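Long-range contact in IL-4-inducing protein (Schistosoma mansoni, PDB 4EL6), which triggers interleukin-4 release from basophils independently of antigen by binding IgE through a crystallin fold: residues C5-D13 with S20-V28. Numbering follows the deposited sequence.
Sequences CKYCLQLYD and SYIEVYKSV
Val-24 and Leu-11 meet methyl to methyl on the inner face of the antiparallel hairpin formed by strands 9-12 and 21-24. With CG1 of Val-24 anti to the backbone N (chi1 172°), the other branch, CG2, falls anti to the carbonyl carbon and presses on Leu-11 CD1 at 3.5 Å, tighter than ordinary carbon contact. Leu-9 lies beside Val-24, CB to CB 4.1 Å, and both also touch Trp-55 of the second sheet. Backbone hydrogen bonds fix this register: Leu-9 with Val-24 (Val-24 N to Leu-9 O 2.8 Å) and Leu-11 with Ile-22. Asp-13 N to Ser-20 O, 2.8 Å, continues the ladder toward the turn. At the other end Tyr-25 meets the N-terminal loop: in one of two conformers, Cys-5 SG lies at its ring edge, 3.5 Å from Tyr-25 CE1. Tyr-25 O faces the Tyr-7 ring edge and accepts a hydrogen bond from Arg-92 NH1. On the opposite sheet face Glu-23 extends past Cys-8, and a water donates a hydrogen bond to Glu-23 OE2 and accepts one from Cys-5 N. Apolar packing and the backbone ladder thus join the two strands facing the second sheet, while aromatic, water-mediated and, less certainly, sulfur contacts hold the N-terminal loop.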
loop_
_atom_site.group_PDB
_atom_site.type_symbol
_atom_site.label_atom_id
_atom_site.label_comp_id
_atom_site.label_asym_id
_atom_site.label_seq_id
_atom_site.Cartn_x
_atom_site.Cartn_y
_atom_site.Cartn_z
ATOM N N CYS A 5 7.617 10.628 6.577
ATOM C CA CYS A 5 8.249 9.303 6.850
ATOM C C CYS A 5 8.987 8.909 5.539
ATOM O O CYS A 5 8.707 9.364 4.404
ATOM C CB CYS A 5 7.222 8.257 7.443
ATOM S SG CYS A 5 7.683 6.508 7.873
ATOM N N LYS A 6 10.059 8.175 5.767
ATOM C CA LYS A 6 10.936 7.853 4.695
ATOM C C LYS A 6 10.488 6.571 4.047
ATOM O O LYS A 6 10.765 6.347 2.888
ATOM C CB LYS A 6 12.340 7.691 5.240
ATOM C CG LYS A 6 12.874 8.949 5.911
ATOM C CD LYS A 6 13.980 9.628 5.099
ATOM C CE LYS A 6 14.367 11.012 5.655
ATOM N NZ LYS A 6 13.436 12.126 5.276
ATOM N N TYR A 7 9.815 5.712 4.802
ATOM C CA TYR A 7 9.529 4.380 4.255
ATOM C C TYR A 7 8.033 4.013 4.174
ATOM O O TYR A 7 7.673 3.122 3.314
ATOM C CB TYR A 7 10.296 3.329 5.037
ATOM C CG TYR A 7 9.998 3.423 6.458
ATOM C CD1 TYR A 7 8.830 2.835 6.972
ATOM C CD2 TYR A 7 10.796 4.183 7.307
ATOM C CE1 TYR A 7 8.506 2.944 8.313
ATOM C CE2 TYR A 7 10.470 4.332 8.655
ATOM C CZ TYR A 7 9.317 3.703 9.157
ATOM O OH TYR A 7 8.979 3.793 10.500
ATOM N N CYS A 8 7.243 4.824 4.911
ATOM C CA CYS A 8 5.829 4.573 5.199
ATOM C C CYS A 8 5.011 4.544 3.945
ATOM O O CYS A 8 5.458 4.965 2.886
ATOM C CB CYS A 8 5.231 5.615 6.152
ATOM S SG CYS A 8 4.560 7.135 5.462
ATOM N N LEU A 9 3.809 4.039 4.095
ATOM C CA LEU A 9 2.839 4.024 3.057
ATOM C C LEU A 9 1.953 5.226 3.376
ATOM O O LEU A 9 1.510 5.418 4.581
ATOM C CB LEU A 9 2.023 2.707 3.157
ATOM C CG LEU A 9 0.881 2.562 2.154
ATOM C CD1 LEU A 9 1.385 2.378 0.739
ATOM C CD2 LEU A 9 -0.010 1.393 2.554
ATOM N N GLN A 10 1.667 6.041 2.343
ATOM C CA GLN A 10 0.808 7.205 2.482
ATOM C C GLN A 10 -0.541 7.026 1.832
ATOM O O GLN A 10 -0.579 6.644 0.672
ATOM C CB GLN A 10 1.498 8.453 1.891
ATOM C CG GLN A 10 2.861 8.813 2.523
ATOM C CD GLN A 10 3.674 9.707 1.604
ATOM O OE1 GLN A 10 3.604 9.579 0.390
ATOM N NE2 GLN A 10 4.476 10.594 2.182
ATOM N N LEU A 11 -1.641 7.222 2.589
ATOM C CA LEU A 11 -2.960 7.009 2.117
ATOM C C LEU A 11 -3.709 8.340 2.222
ATOM O O LEU A 11 -3.858 8.907 3.333
ATOM C CB LEU A 11 -3.697 5.958 2.932
ATOM C CG LEU A 11 -2.952 4.651 2.818
ATOM C CD1 LEU A 11 -2.208 4.487 4.121
ATOM C CD2 LEU A 11 -3.814 3.503 2.435
ATOM N N TYR A 12 -4.105 8.855 1.086
ATOM C CA TYR A 12 -4.744 10.186 1.012
ATOM C C TYR A 12 -6.211 10.069 0.839
ATOM O O TYR A 12 -6.670 9.195 0.103
ATOM C CB TYR A 12 -4.188 10.973 -0.211
ATOM C CG TYR A 12 -2.738 11.273 -0.093
ATOM C CD1 TYR A 12 -1.792 10.358 -0.537
ATOM C CD2 TYR A 12 -2.284 12.466 0.488
ATOM C CE1 TYR A 12 -0.436 10.623 -0.462
ATOM C CE2 TYR A 12 -0.915 12.714 0.570
ATOM C CZ TYR A 12 -0.007 11.772 0.110
ATOM O OH TYR A 12 1.339 11.988 0.188
ATOM N N ASP A 13 -6.947 10.998 1.447
ATOM C CA ASP A 13 -8.405 11.002 1.354
ATOM C C ASP A 13 -8.875 11.224 -0.093
ATOM O O ASP A 13 -9.850 10.635 -0.544
ATOM C CB ASP A 13 -8.990 12.098 2.257
ATOM C CG ASP A 13 -9.224 11.656 3.701
ATOM O OD1 ASP A 13 -8.760 10.583 4.153
ATOM O OD2 ASP A 13 -9.876 12.452 4.413
ATOM N N SER A 20 -6.521 15.108 3.559
ATOM C CA SER A 20 -5.960 14.518 4.765
ATOM C C SER A 20 -5.293 13.191 4.412
ATOM O O SER A 20 -5.616 12.579 3.407
ATOM C CB SER A 20 -7.055 14.335 5.809
ATOM O OG SER A 20 -8.022 13.422 5.338
ATOM N N TYR A 21 -4.355 12.785 5.218
ATOM C CA TYR A 21 -3.728 11.494 4.926
ATOM C C TYR A 21 -3.336 10.798 6.200
ATOM O O TYR A 21 -3.347 11.364 7.314
ATOM C CB TYR A 21 -2.567 11.619 3.952
ATOM C CG TYR A 21 -1.447 12.431 4.504
ATOM C CD1 TYR A 21 -1.629 13.783 4.721
ATOM C CD2 TYR A 21 -0.241 11.849 4.867
ATOM C CE1 TYR A 21 -0.626 14.563 5.258
ATOM C CE2 TYR A 21 0.780 12.609 5.425
ATOM C CZ TYR A 21 0.579 13.978 5.613
ATOM O OH TYR A 21 1.552 14.826 6.147
ATOM N N ILE A 22 -3.066 9.502 6.013
ATOM C CA ILE A 22 -2.661 8.622 7.066
ATOM C C ILE A 22 -1.357 8.001 6.627
ATOM O O ILE A 22 -1.209 7.682 5.465
ATOM C CB ILE A 22 -3.704 7.479 7.337
ATOM C CG1 ILE A 22 -5.003 8.054 7.869
ATOM C CG2 ILE A 22 -3.151 6.500 8.367
ATOM C CD1 ILE A 22 -6.159 7.105 7.794
ATOM N N GLU A 23 -0.428 7.815 7.573
ATOM C CA GLU A 23 0.826 7.113 7.342
ATOM C C GLU A 23 0.769 5.732 8.015
ATOM O O GLU A 23 0.300 5.568 9.172
ATOM C CB GLU A 23 2.043 7.901 7.858
ATOM C CG GLU A 23 2.290 9.205 7.120
ATOM C CD GLU A 23 3.515 9.963 7.644
ATOM O OE1 GLU A 23 4.174 10.676 6.862
ATOM O OE2 GLU A 23 3.812 9.831 8.835
ATOM N N VAL A 24 1.198 4.727 7.284
ATOM C CA VAL A 24 1.213 3.373 7.833
ATOM C C VAL A 24 2.688 2.933 7.889
ATOM O O VAL A 24 3.431 3.063 6.890
ATOM C CB VAL A 24 0.389 2.408 6.942
ATOM C CG1 VAL A 24 0.538 0.981 7.364
ATOM C CG2 VAL A 24 -1.098 2.772 6.905
ATOM N N TYR A 25 3.131 2.377 9.044
ATOM C CA TYR A 25 4.546 2.123 9.315
ATOM C C TYR A 25 4.950 0.672 9.320
ATOM O O TYR A 25 6.151 0.337 9.240
ATOM C CB TYR A 25 4.940 2.719 10.681
ATOM C CG TYR A 25 4.622 4.217 10.766
ATOM C CD1 TYR A 25 5.457 5.146 10.179
ATOM C CD2 TYR A 25 3.496 4.658 11.369
ATOM C CE1 TYR A 25 5.170 6.505 10.238
ATOM C CE2 TYR A 25 3.184 6.008 11.426
ATOM C CZ TYR A 25 4.019 6.913 10.860
ATOM O OH TYR A 25 3.704 8.262 10.958
ATOM N N LYS A 26 3.966 -0.219 9.376
ATOM C CA LYS A 26 4.225 -1.621 9.407
ATOM C C LYS A 26 2.983 -2.369 8.954
ATOM O O LYS A 26 1.899 -1.783 8.723
ATOM C CB LYS A 26 4.621 -2.058 10.791
ATOM C CG LYS A 26 3.640 -1.890 11.879
ATOM C CD LYS A 26 4.445 -2.021 13.193
ATOM C CE LYS A 26 3.683 -1.489 14.405
ATOM N NZ LYS A 26 4.390 -1.821 15.700
ATOM N N SER A 27 3.204 -3.639 8.751
ATOM C CA SER A 27 2.145 -4.560 8.299
ATOM C C SER A 27 1.020 -4.542 9.292
ATOM O O SER A 27 1.208 -4.430 10.546
ATOM C CB SER A 27 2.645 -5.969 8.154
ATOM O OG SER A 27 3.756 -5.987 7.237
ATOM N N VAL A 28 -0.176 -4.668 8.758
ATOM C CA VAL A 28 -1.366 -4.758 9.602
ATOM C C VAL A 28 -2.301 -5.771 8.966
ATOM O O VAL A 28 -2.662 -5.635 7.791
ATOM C CB VAL A 28 -2.056 -3.398 9.861
ATOM C CG1 VAL A 28 -2.270 -2.569 8.573
ATOM C CG2 VAL A 28 -3.316 -3.547 10.653
HETATM O O HOH W 1 5.991 11.498 9.310
HETATM O O HOH W 2 -9.350 15.473 2.903
#